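Local coordinates for protein phytoene synthase (PDB 5IYS) that probably joins two prenyl diphosphates head to head, as squalene and phytoene synthases do, in a magnesium-dependent all-helical active site, at residues Gln70-Leu75 and Gly112-Ala117; Leu76-Gly81 and Pro87-Leu92. All coordinates share one frame; numbering follows the deposited sequence.

Helix 65-80 serves both contacts. Its middle, in contact 1, meets segment 112-117 through one long ion pair at the surface; its last turn, in contact 2, packs Phe78 against Trp89 and Leu92 of helix 87-98, the next helix in the chain. The two centres lie 15 Å apart, and Trp89 ties them together: its NE1 stands 2.9 Å from OE1 of Gln74, a probable hydrogen bond, and its CH2 packs 3.6 Å from CA of Leu75. Contact 1 adjoins the pocket, since Gln113 touches the bound farnesyl thiodiphosphate and the Arg114 side chain is about 11 Å from a magnesium ion; contact 2 lies farther off, its Leu92 side chain about 9 Å from the ligand.

Contact 1. Residues Gln70-Leu75 and Gly112-Ala117; sequences QLERQL and GQRKDA. With SO4 (sulfate ion), chain B.
Between segments 70-75 and 112-117 only Glu72 and Arg114 touch, meeting through OE1 of the carboxylate and NH1 of the guanidinium at 3.6 Å, a long salt bridge without a hydrogen bond. The two side chains run at about a right angle to each other, yet their flat ends are turned only 23° apart, and OE1 approaches the guanidinium obliquely. The other oxygen, OE2, lies 4.2 Å from CD of Arg114, so the carboxylate rests beside the end of the arginine's aliphatic chain as well as its charge.

The guanidinium has a second anionic neighbour, a sulfate that probably came from the crystallisation liquor. NE gives a bent hydrogen bond to O4 at 2.7 Å, with an N-H...O angle of 141°, whereas NH2 points almost straight at O3 over 3.1 Å, at 171°. O3 lies in the guanidinium plane.

Length and opposite charge suit both residues. Arg114 runs extended from a CG anti to its own N, Glu72 is extended beyond CG, and together they bridge the 10.2 Å between CA of Glu72 and CA of Arg114. Beneath them the packing is apolar: Glu72 touches Leu110, Arg114 touches Leu68, and Leu71 and Leu75 also pack on Leu110. The contact thus joins two helices of the all-helical squalene/phytoene synthase fold at the surface, while Gln113 of the second helix lines the ligand pocket and makes a weak hydrogen bond to the magnesium ligand Asp56.

With NE and NH2 serving the sulfate and NH1 the carboxylate, two anions would offset the guanidinium's positive charge, though one is probably a crystallisation additive; the length of the ion pair implies a largely electrostatic attraction rather than a rigid link.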
ATOM      1  N   GLN A  70      15.174 -14.141  -7.911  1.00 34.79           N
ATOM      2  CA  GLN A  70      16.301 -13.882  -7.026  1.00 32.99           C
ATOM      3  C   GLN A  70      15.837 -13.334  -5.671  1.00 27.18           C
ATOM      4  O   GLN A  70      16.445 -13.607  -4.639  1.00 25.58           O
ATOM      5  CB  GLN A  70      17.232 -12.842  -7.638  1.00 33.98           C
ATOM      6  CG  GLN A  70      18.326 -12.474  -6.648  1.00 40.42           C
ATOM      7  CD  GLN A  70      19.261 -11.385  -7.134  1.00 52.08           C
ATOM      8  OE1 GLN A  70      18.905 -10.579  -7.999  1.00 54.83           O
ATOM      9  NE2 GLN A  70      20.459 -11.331  -6.540  1.00 51.38           N
ATOM     10  N   LEU A  71      14.875 -12.421  -5.722  1.00 25.93           N
ATOM     11  CA  LEU A  71      14.321 -11.804  -4.523  1.00 25.40           C
ATOM     12  C   LEU A  71      13.652 -12.891  -3.684  1.00 26.09           C
ATOM     13  O   LEU A  71      13.776 -12.900  -2.461  1.00 26.08           O
ATOM     14  CB  LEU A  71      13.339 -10.674  -4.893  1.00 23.77           C
ATOM     15  CG  LEU A  71      12.751  -9.851  -3.750  1.00 25.98           C
ATOM     16  CD1 LEU A  71      13.892  -9.269  -2.927  1.00 24.19           C
ATOM     17  CD2 LEU A  71      11.856  -8.719  -4.240  1.00 27.66           C
ATOM     18  N   GLU A  72      13.001 -13.844  -4.339  1.00 27.37           N
ATOM     19  CA  GLU A  72      12.328 -14.927  -3.610  1.00 30.01           C
ATOM     20  C   GLU A  72      13.363 -15.825  -2.943  1.00 29.30           C
ATOM     21  O   GLU A  72      13.134 -16.341  -1.852  1.00 27.00           O
ATOM     22  CB  GLU A  72      11.465 -15.790  -4.544  1.00 31.55           C
ATOM     23  CG  GLU A  72      10.278 -15.085  -5.223  1.00 41.07           C
ATOM     24  CD  GLU A  72       9.730 -15.822  -6.457  1.00 55.06           C
ATOM     25  OE1 GLU A  72       9.554 -17.062  -6.397  1.00 64.82           O
ATOM     26  OE2 GLU A  72       9.436 -15.168  -7.487  1.00 57.32           O
ATOM     27  N   ARG A  73      14.505 -16.015  -3.598  1.00 28.88           N
ATOM     28  CA  ARG A  73      15.540 -16.866  -3.034  1.00 28.39           C
ATOM     29  C   ARG A  73      16.176 -16.219  -1.812  1.00 25.57           C
ATOM     30  O   ARG A  73      16.549 -16.914  -0.871  1.00 26.49           O
ATOM     31  CB  ARG A  73      16.640 -17.139  -4.063  1.00 32.91           C
ATOM     32  CG  ARG A  73      17.862 -17.819  -3.448  1.00 40.64           C
ATOM     33  CD  ARG A  73      18.914 -18.177  -4.495  1.00 58.08           C
ATOM     34  NE  ARG A  73      19.801 -17.061  -4.830  1.00 63.71           N
ATOM     35  CZ  ARG A  73      19.927 -16.535  -6.050  1.00 67.39           C
ATOM     36  NH1 ARG A  73      19.195 -16.993  -7.059  1.00 66.65           N
ATOM     37  NH2 ARG A  73      20.791 -15.552  -6.267  1.00 63.44           N
ATOM     38  N   GLN A  74      16.360 -14.903  -1.871  1.00 22.48           N
ATOM     39  CA  GLN A  74      16.865 -14.151  -0.729  1.00 24.43           C
ATOM     40  C   GLN A  74      15.922 -14.222   0.477  1.00 20.46           C
ATOM     41  O   GLN A  74      16.359 -14.405   1.613  1.00 19.62           O
ATOM     42  CB  GLN A  74      17.074 -12.704  -1.141  1.00 23.17           C
ATOM     43  CG  GLN A  74      18.237 -12.582  -2.086  1.00 26.83           C
ATOM     44  CD  GLN A  74      18.381 -11.184  -2.613  1.00 26.82           C
ATOM     45  OE1 GLN A  74      17.415 -10.435  -2.690  1.00 27.90           O
ATOM     46  NE2 GLN A  74      19.587 -10.849  -3.067  1.00 35.36           N
ATOM     47  N   LEU A  75      14.630 -14.185   0.197  1.00 20.30           N
ATOM     48  CA  LEU A  75      13.636 -14.225   1.268  1.00 19.48           C
ATOM     49  C   LEU A  75      13.627 -15.629   1.892  1.00 20.15           C
ATOM     50  O   LEU A  75      13.516 -15.774   3.114  1.00 20.50           O
ATOM     51  CB  LEU A  75      12.252 -13.903   0.676  1.00 22.03           C
ATOM     52  CG  LEU A  75      11.074 -14.036   1.657  1.00 15.20           C
ATOM     53  CD1 LEU A  75      11.287 -13.228   2.909  1.00 19.57           C
ATOM     54  CD2 LEU A  75       9.781 -13.618   0.870  1.00 16.89           C
ATOM     55  N   GLY A 112       1.869 -12.244  -4.911  1.00 20.30           N
ATOM     56  CA  GLY A 112       0.984 -11.312  -5.578  1.00 19.98           C
ATOM     57  C   GLY A 112       1.684 -10.630  -6.741  1.00 22.07           C
ATOM     58  O   GLY A 112       1.113 -10.484  -7.831  1.00 21.56           O
ATOM     59  N   GLN A 113       2.905 -10.173  -6.515  1.00 22.22           N
ATOM     60  CA  GLN A 113       3.654  -9.569  -7.620  1.00 22.69           C
ATOM     61  C   GLN A 113       3.782 -10.522  -8.803  1.00 24.37           C
ATOM     62  O   GLN A 113       3.762 -10.085  -9.954  1.00 25.28           O
ATOM     63  CB  GLN A 113       5.036  -9.101  -7.185  1.00 23.57           C
ATOM     64  CG  GLN A 113       5.003  -7.970  -6.183  1.00 25.06           C
ATOM     65  CD  GLN A 113       4.389  -6.718  -6.771  1.00 27.47           C
ATOM     66  OE1 GLN A 113       4.518  -6.461  -7.957  1.00 29.96           O
ATOM     67  NE2 GLN A 113       3.594  -6.025  -5.982  1.00 24.51           N
ATOM     68  N   ARG A 114       4.086 -11.783  -8.520  1.00 23.52           N
ATOM     69  CA  ARG A 114       4.306 -12.790  -9.563  1.00 27.65           C
ATOM     70  C   ARG A 114       3.027 -12.983 -10.398  1.00 27.98           C
ATOM     71  O   ARG A 114       3.064 -13.076 -11.628  1.00 28.61           O
ATOM     72  CB  ARG A 114       4.745 -14.110  -8.904  1.00 26.58           C
ATOM     73  CG  ARG A 114       5.188 -15.233  -9.858  1.00 34.03           C
ATOM     74  CD  ARG A 114       5.810 -16.404  -9.085  1.00 32.15           C
ATOM     75  NE  ARG A 114       5.850 -17.647  -9.858  1.00 36.06           N
ATOM     76  CZ  ARG A 114       6.409 -18.777  -9.430  1.00 37.33           C
ATOM     77  NH1 ARG A 114       7.006 -18.813  -8.246  1.00 42.47           N
ATOM     78  NH2 ARG A 114       6.336 -19.882 -10.166  1.00 38.55           N
ATOM     79  N   LYS A 115       1.881 -12.906  -9.739  1.00 27.39           N
ATOM     80  CA  LYS A 115       0.608 -12.937 -10.450  1.00 31.42           C
ATOM     81  C   LYS A 115       0.369 -11.750 -11.384  1.00 32.98           C
ATOM     82  O   LYS A 115      -0.188 -11.902 -12.480  1.00 34.39           O
ATOM     83  CB  LYS A 115      -0.561 -13.062  -9.477  1.00 29.02           C
ATOM     84  CG  LYS A 115      -1.763 -13.726 -10.123  1.00 33.03           C
ATOM     85  CD  LYS A 115      -3.035 -12.955  -9.899  1.00 36.85           C
ATOM     86  CE  LYS A 115      -4.218 -13.764 -10.429  1.00 38.13           C
ATOM     87  NZ  LYS A 115      -4.168 -13.955 -11.905  1.00 41.59           N
ATOM     88  N   ASP A 116       0.769 -10.559 -10.952  1.00 35.55           N
ATOM     89  CA  ASP A 116       0.742  -9.402 -11.839  1.00 37.23           C
ATOM     90  C   ASP A 116       1.618  -9.559 -13.066  1.00 39.63           C
ATOM     91  O   ASP A 116       1.337  -8.955 -14.094  1.00 41.45           O
ATOM     92  CB  ASP A 116       1.166  -8.141 -11.106  1.00 37.99           C
ATOM     93  CG  ASP A 116       0.030  -7.506 -10.376  1.00 38.67           C
ATOM     94  OD1 ASP A 116      -1.117  -7.590 -10.873  1.00 43.51           O
ATOM     95  OD2 ASP A 116       0.302  -6.865  -9.342  1.00 46.61           O
ATOM     96  N   ALA A 117       2.676 -10.353 -12.950  1.00 41.48           N
ATOM     97  CA  ALA A 117       3.571 -10.585 -14.072  1.00 43.56           C
ATOM     98  C   ALA A 117       2.879 -11.284 -15.244  1.00 45.36           C
ATOM     99  O   ALA A 117       3.390 -11.268 -16.360  1.00 47.68           O
ATOM    100  CB  ALA A 117       4.772 -11.375 -13.619  1.00 43.04           C
TER
HETATM  101  S   SO4 B 501       3.504 -18.784 -12.568  1.00 54.93           S
HETATM  102  O1  SO4 B 501       2.455 -19.644 -12.039  1.00 47.97           O
HETATM  103  O2  SO4 B 501       3.084 -18.232 -13.852  1.00 52.82           O
HETATM  104  O3  SO4 B 501       4.740 -19.551 -12.752  1.00 53.87           O
HETATM  105  O4  SO4 B 501       3.735 -17.691 -11.615  1.00 52.86           O

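Contact 2. Residues Leu76-Gly81 and Pro87-Leu92; sequences LDFNEG and PVWRAL
Phe78 presents one face of its ring to the indole of Trp89, with CZ3 lying 3.6 Å above the phenyl plane and displaced toward the rim. The two planes are inclined at 41° and the centroid of the phenyl ring is 5.1 Å from that of the indole's six-membered ring, an oblique pairing between parallel and perpendicular. The closest approach is at carbon CE3 of the six-membered ring of Trp89, 3.5 Å from CD1 of Phe78, and CZ3 also lies close to CG and CB.

Phe78 reaches across because its CG stands anti to the backbone N (chi1 -174°), throwing the ring off helix 65-80 toward helix 87-98. Trp89 starts from a CB that does not face the other helix, but its CG lies anti to the carbonyl carbon, and the broad indole swings back to meet the phenyl ring. Two broad flat rings fill the space between backbones whose CA atoms, of Phe78 and Trp89, are 7.8 Å apart.

The pair joins two consecutive helices, linked by a short connection, of the all-helical squalene/phytoene synthase fold. Helix 65-80 ends in a Schellman motif in which the N of Gly81 bonds back to O of Phe78 at 2.8 Å and, weakly, to O of Asp77; glycine suits this place because its phi is positive, 106°. Helix 87-98 then begins, and Asp86 accepts a hydrogen bond from the N of Trp89 in its first turn.

One turn beyond Trp89, Leu92 meets the far end of the phenyl ring: CZ of Phe78 lies 4.2 Å from CB of Leu92, and the carbonyl O of Leu92 sits at the ring's edge, near its plane. Phe96 adds an edge-to-face partner for Phe78, and Pro84 touches both aromatic side chains. The indole's one polar atom, NE1, is buried but hydrogen-bonded to OE1 of Gln74.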
ATOM      1  N   LEU A  76      13.732 -16.670   1.063  1.00 23.19           N
ATOM      2  CA  LEU A  76      13.803 -18.023   1.600  1.00 22.99           C
ATOM      3  C   LEU A  76      15.021 -18.156   2.504  1.00 20.94           C
ATOM      4  O   LEU A  76      14.937 -18.754   3.577  1.00 24.30           O
ATOM      5  CB  LEU A  76      13.839 -19.106   0.510  1.00 26.22           C
ATOM      6  CG  LEU A  76      12.525 -19.352  -0.253  1.00 31.27           C
ATOM      7  CD1 LEU A  76      12.784 -20.042  -1.597  1.00 31.61           C
ATOM      8  CD2 LEU A  76      11.496 -20.151   0.570  1.00 33.13           C
ATOM      9  N   ASP A  77      16.137 -17.587   2.093  1.00 22.00           N
ATOM     10  CA  ASP A  77      17.343 -17.650   2.924  1.00 24.98           C
ATOM     11  C   ASP A  77      17.093 -16.932   4.247  1.00 24.24           C
ATOM     12  O   ASP A  77      17.491 -17.403   5.320  1.00 24.53           O
ATOM     13  CB  ASP A  77      18.545 -17.026   2.194  1.00 26.66           C
ATOM     14  CG  ASP A  77      19.172 -17.960   1.139  1.00 37.52           C
ATOM     15  OD1 ASP A  77      18.924 -19.187   1.149  1.00 36.75           O
ATOM     16  OD2 ASP A  77      19.957 -17.462   0.300  1.00 36.91           O
ATOM     17  N   PHE A  78      16.538 -15.726   4.145  1.00 20.28           N
ATOM     18  CA  PHE A  78      16.288 -14.881   5.286  1.00 15.90           C
ATOM     19  C   PHE A  78      15.396 -15.656   6.257  1.00 18.09           C
ATOM     20  O   PHE A  78      15.650 -15.676   7.458  1.00 21.39           O
ATOM     21  CB  PHE A  78      15.507 -13.635   4.827  1.00 17.64           C
ATOM     22  CG  PHE A  78      15.322 -12.607   5.911  1.00 17.98           C
ATOM     23  CD1 PHE A  78      16.344 -11.725   6.229  1.00 20.96           C
ATOM     24  CD2 PHE A  78      14.119 -12.517   6.595  1.00 21.70           C
ATOM     25  CE1 PHE A  78      16.156 -10.716   7.169  1.00 23.10           C
ATOM     26  CE2 PHE A  78      13.936 -11.560   7.589  1.00 22.58           C
ATOM     27  CZ  PHE A  78      14.949 -10.674   7.898  1.00 19.08           C
ATOM     28  N   ASN A  79      14.340 -16.248   5.716  1.00 18.58           N
ATOM     29  CA  ASN A  79      13.401 -17.063   6.475  1.00 23.37           C
ATOM     30  C   ASN A  79      14.086 -18.198   7.234  1.00 23.61           C
ATOM     31  O   ASN A  79      13.713 -18.515   8.365  1.00 20.79           O
ATOM     32  CB  ASN A  79      12.327 -17.627   5.535  1.00 22.07           C
ATOM     33  CG  ASN A  79      11.235 -18.355   6.276  1.00 22.86           C
ATOM     34  OD1 ASN A  79      10.648 -17.825   7.212  1.00 23.49           O
ATOM     35  ND2 ASN A  79      10.949 -19.591   5.861  1.00 24.49           N
ATOM     36  N   GLU A  80      15.121 -18.766   6.629  1.00 25.65           N
ATOM     37  CA  GLU A  80      15.933 -19.785   7.300  1.00 29.54           C
ATOM     38  C   GLU A  80      16.849 -19.230   8.389  1.00 30.97           C
ATOM     39  O   GLU A  80      17.267 -19.955   9.294  1.00 35.63           O
ATOM     40  CB  GLU A  80      16.760 -20.551   6.274  1.00 31.23           C
ATOM     41  CG  GLU A  80      15.902 -21.388   5.374  1.00 29.23           C
ATOM     42  CD  GLU A  80      16.684 -22.096   4.290  1.00 47.54           C
ATOM     43  OE1 GLU A  80      17.690 -21.542   3.786  1.00 48.44           O
ATOM     44  OE2 GLU A  80      16.264 -23.216   3.933  1.00 51.05           O
ATOM     45  N   GLY A  81      17.137 -17.940   8.330  1.00 30.07           N
ATOM     46  CA  GLY A  81      18.074 -17.331   9.266  1.00 28.71           C
ATOM     47  C   GLY A  81      19.415 -17.001   8.638  1.00 29.93           C
ATOM     48  O   GLY A  81      20.341 -16.581   9.334  1.00 30.58           O
ATOM     49  N   PRO A  87      21.776  -4.324   1.399  1.00 20.84           N
ATOM     50  CA  PRO A  87      21.357  -3.270   2.334  1.00 22.06           C
ATOM     51  C   PRO A  87      19.939  -3.457   2.870  1.00 21.40           C
ATOM     52  O   PRO A  87      19.699  -3.180   4.044  1.00 21.09           O
ATOM     53  CB  PRO A  87      21.413  -1.978   1.510  1.00 20.60           C
ATOM     54  CG  PRO A  87      21.770  -2.373   0.113  1.00 23.23           C
ATOM     55  CD  PRO A  87      22.228  -3.796   0.097  1.00 25.70           C
ATOM     56  N   VAL A  88      19.004  -3.786   1.976  1.00 19.58           N
ATOM     57  CA  VAL A  88      17.608  -3.920   2.351  1.00 19.99           C
ATOM     58  C   VAL A  88      17.432  -5.094   3.283  1.00 17.40           C
ATOM     59  O   VAL A  88      16.801  -4.973   4.322  1.00 17.35           O
ATOM     60  CB  VAL A  88      16.687  -4.062   1.117  1.00 21.01           C
ATOM     61  CG1 VAL A  88      15.232  -4.338   1.540  1.00 24.27           C
ATOM     62  CG2 VAL A  88      16.709  -2.791   0.295  1.00 22.60           C
ATOM     63  N   TRP A  89      18.127  -6.186   2.994  1.00 18.57           N
ATOM     64  CA  TRP A  89      18.029  -7.379   3.833  1.00 20.66           C
ATOM     65  C   TRP A  89      18.746  -7.211   5.165  1.00 18.60           C
ATOM     66  O   TRP A  89      18.224  -7.643   6.194  1.00 20.09           O
ATOM     67  CB  TRP A  89      18.573  -8.612   3.090  1.00 20.72           C
ATOM     68  CG  TRP A  89      17.627  -9.087   2.020  1.00 20.72           C
ATOM     69  CD1 TRP A  89      17.823  -9.035   0.676  1.00 20.53           C
ATOM     70  CD2 TRP A  89      16.303  -9.621   2.215  1.00 18.80           C
ATOM     71  NE1 TRP A  89      16.735  -9.556   0.013  1.00 18.70           N
ATOM     72  CE2 TRP A  89      15.771  -9.893   0.939  1.00 23.80           C
ATOM     73  CE3 TRP A  89      15.513  -9.869   3.345  1.00 21.23           C
ATOM     74  CZ2 TRP A  89      14.511 -10.487   0.766  1.00 21.26           C
ATOM     75  CZ3 TRP A  89      14.250 -10.428   3.183  1.00 18.52           C
ATOM     76  CH2 TRP A  89      13.743 -10.699   1.896  1.00 20.40           C
ATOM     77  N   ARG A  90      19.834  -6.437   5.174  1.00 17.77           N
ATOM     78  CA  ARG A  90      20.546  -6.154   6.431  1.00 18.85           C
ATOM     79  C   ARG A  90      19.705  -5.243   7.347  1.00 17.86           C
ATOM     80  O   ARG A  90      19.558  -5.507   8.559  1.00 16.34           O
ATOM     81  CB  ARG A  90      21.936  -5.537   6.190  1.00 16.87           C
ATOM     82  CG  ARG A  90      23.015  -6.577   5.742  1.00 21.17           C
ATOM     83  CD  ARG A  90      24.378  -5.945   5.643  1.00 24.88           C
ATOM     84  NE  ARG A  90      24.361  -4.701   4.881  1.00 22.07           N
ATOM     85  CZ  ARG A  90      24.872  -4.560   3.659  1.00 30.35           C
ATOM     86  NH1 ARG A  90      25.478  -5.584   3.083  1.00 28.17           N
ATOM     87  NH2 ARG A  90      24.801  -3.389   3.024  1.00 31.56           N
ATOM     88  N   ALA A  91      19.080  -4.227   6.757  1.00 16.86           N
ATOM     89  CA  ALA A  91      18.151  -3.385   7.539  1.00 15.51           C
ATOM     90  C   ALA A  91      16.981  -4.230   8.039  1.00 15.52           C
ATOM     91  O   ALA A  91      16.605  -4.153   9.214  1.00 17.40           O
ATOM     92  CB  ALA A  91      17.619  -2.218   6.663  1.00 17.96           C
ATOM     93  N   LEU A  92      16.417  -5.071   7.168  1.00 16.54           N
ATOM     94  CA  LEU A  92      15.342  -5.956   7.618  1.00 17.96           C
ATOM     95  C   LEU A  92      15.744  -6.922   8.712  1.00 16.13           C
ATOM     96  O   LEU A  92      14.957  -7.169   9.627  1.00 17.40           O
ATOM     97  CB  LEU A  92      14.657  -6.712   6.475  1.00 16.67           C
ATOM     98  CG  LEU A  92      13.762  -5.887   5.537  1.00 17.42           C
ATOM     99  CD1 LEU A  92      13.378  -6.824   4.395  1.00 16.08           C
ATOM    100  CD2 LEU A  92      12.538  -5.325   6.304  1.00 16.97           C
TER